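Local structure of hypothetical protein PG1100 (Porphyromonas gingivalis, 1ZBS) at residues N39-D42 against T43-R46. The protein is of unknown function but may phosphorylate N-acetylglucosamine with ATP, as a putative sugar kinase of the ASKHA (actin-like ATPase) superfamily. Sequence-based numbering, arbitrary orientation.
Sequences NEID and TALR
Asp-42 and Arg-46, one helical turn apart, form an i to i+4 salt bridge in which OD2 sits 3.0 Å from NH2. OD2 lies over a face of the guanidinium, well out of its plane, so opposite charge holds the pair and no N-H points at the oxygen; the two flat groups stand 76° apart. Arginine's length suits this exposed place: CG, between the backbone N and the carbonyl carbon (chi1 54°), turns the chain back alongside Asp-42 O, which lies 3.2 Å from CG. Thr-43, short and beta-branched, folds its methyl onto the preceding turn, CG2 fitting tightly in front of Asn-39 O and beside Glu-40 O. On the buried, apolar side, the longer CG1-CD1 branch of Ile-41 reaches forward, CD1 meeting the single methyl of Ala-44, CB, at 3.7 Å and CG1 lying 4.1 Å from CD1 of Leu-45. Leu-45 also packs on Ala-81 and Met-85 of helix 75-85, and Asp-42 touches Ala-81. The hydrogen bond from Leu-45 N to Ile-41 O is well formed (153°), whereas that from Thr-43 N to Asn-39 O is weak. This is the loosely bonded first part of amphipathic helix 38-53, which joins strands 21-29 and 62-67 in the N-terminal domain of an ASKHA fold.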
loop_
_atom_site.group_PDB
_atom_site.type_symbol
_atom_site.label_atom_id
_atom_site.label_comp_id
_atom_site.label_asym_id
_atom_site.label_seq_id
_atom_site.Cartn_x
_atom_site.Cartn_y
_atom_site.Cartn_z
ATOM N N ASN A 39 -11.537 5.068 -26.810
ATOM C CA ASN A 39 -10.480 5.164 -27.808
ATOM C C ASN A 39 -9.044 4.927 -27.343
ATOM O O ASN A 39 -8.161 4.637 -28.165
ATOM C CB ASN A 39 -10.584 6.508 -28.568
ATOM C CG ASN A 39 -10.431 7.723 -27.661
ATOM O OD1 ASN A 39 -9.367 7.944 -27.065
ATOM N ND2 ASN A 39 -11.494 8.523 -27.555
ATOM N N GLU A 40 -8.785 5.025 -26.045
ATOM C CA GLU A 40 -7.418 4.788 -25.579
ATOM C C GLU A 40 -7.138 3.287 -25.645
ATOM O O GLU A 40 -6.003 2.850 -25.462
ATOM C CB GLU A 40 -7.212 5.315 -24.153
ATOM C CG GLU A 40 -7.665 4.392 -23.047
ATOM C CD GLU A 40 -7.116 4.816 -21.696
ATOM O OE1 GLU A 40 -5.866 4.872 -21.556
ATOM O OE2 GLU A 40 -7.928 5.101 -20.777
ATOM N N ILE A 41 -8.187 2.505 -25.907
ATOM C CA ILE A 41 -8.057 1.053 -26.051
ATOM C C ILE A 41 -8.451 0.694 -27.483
ATOM O O ILE A 41 -8.170 -0.405 -27.973
ATOM C CB ILE A 41 -8.987 0.274 -25.068
ATOM C CG1 ILE A 41 -8.651 -1.220 -25.126
ATOM C CG2 ILE A 41 -10.458 0.457 -25.459
ATOM C CD1 ILE A 41 -7.156 -1.513 -24.982
ATOM N N ASP A 42 -9.104 1.647 -28.146
ATOM C CA ASP A 42 -9.557 1.489 -29.529
ATOM C C ASP A 42 -8.325 1.595 -30.417
ATOM O O ASP A 42 -8.352 1.254 -31.602
ATOM C CB ASP A 42 -10.531 2.614 -29.881
ATOM C CG ASP A 42 -11.606 2.179 -30.842
ATOM O OD1 ASP A 42 -12.443 1.325 -30.465
ATOM O OD2 ASP A 42 -11.620 2.692 -31.984
ATOM N N THR A 43 -7.245 2.089 -29.823
ATOM C CA THR A 43 -5.993 2.250 -30.530
ATOM C C THR A 43 -5.146 0.994 -30.415
ATOM O O THR A 43 -4.476 0.586 -31.374
ATOM C CB THR A 43 -5.201 3.455 -29.981
ATOM O OG1 THR A 43 -3.798 3.260 -30.224
ATOM C CG2 THR A 43 -5.454 3.619 -28.492
ATOM N N ALA A 44 -5.182 0.375 -29.241
ATOM C CA ALA A 44 -4.419 -0.850 -29.006
ATOM C C ALA A 44 -4.993 -1.994 -29.837
ATOM O O ALA A 44 -4.260 -2.858 -30.325
ATOM C CB ALA A 44 -4.457 -1.212 -27.528
ATOM N N LEU A 45 -6.312 -1.986 -29.996
ATOM C CA LEU A 45 -6.995 -3.016 -30.764
ATOM C C LEU A 45 -6.539 -3.059 -32.219
ATOM O O LEU A 45 -6.208 -4.126 -32.738
ATOM C CB LEU A 45 -8.512 -2.805 -30.705
ATOM C CG LEU A 45 -9.318 -3.700 -29.760
ATOM C CD1 LEU A 45 -8.689 -3.705 -28.381
ATOM C CD2 LEU A 45 -10.761 -3.199 -29.688
ATOM N N ARG A 46 -6.505 -1.902 -32.873
ATOM C CA ARG A 46 -6.112 -1.860 -34.274
ATOM C C ARG A 46 -4.671 -1.463 -34.558
ATOM O O ARG A 46 -4.349 -1.043 -35.669
ATOM C CB ARG A 46 -7.074 -0.956 -35.058
ATOM C CG ARG A 46 -7.252 0.451 -34.513
ATOM C CD ARG A 46 -8.655 0.947 -34.851
ATOM N NE ARG A 46 -8.872 2.358 -34.544
ATOM C CZ ARG A 46 -10.066 2.948 -34.573
ATOM N NH1 ARG A 46 -10.180 4.238 -34.288
ATOM N NH2 ARG A 46 -11.151 2.246 -34.872
#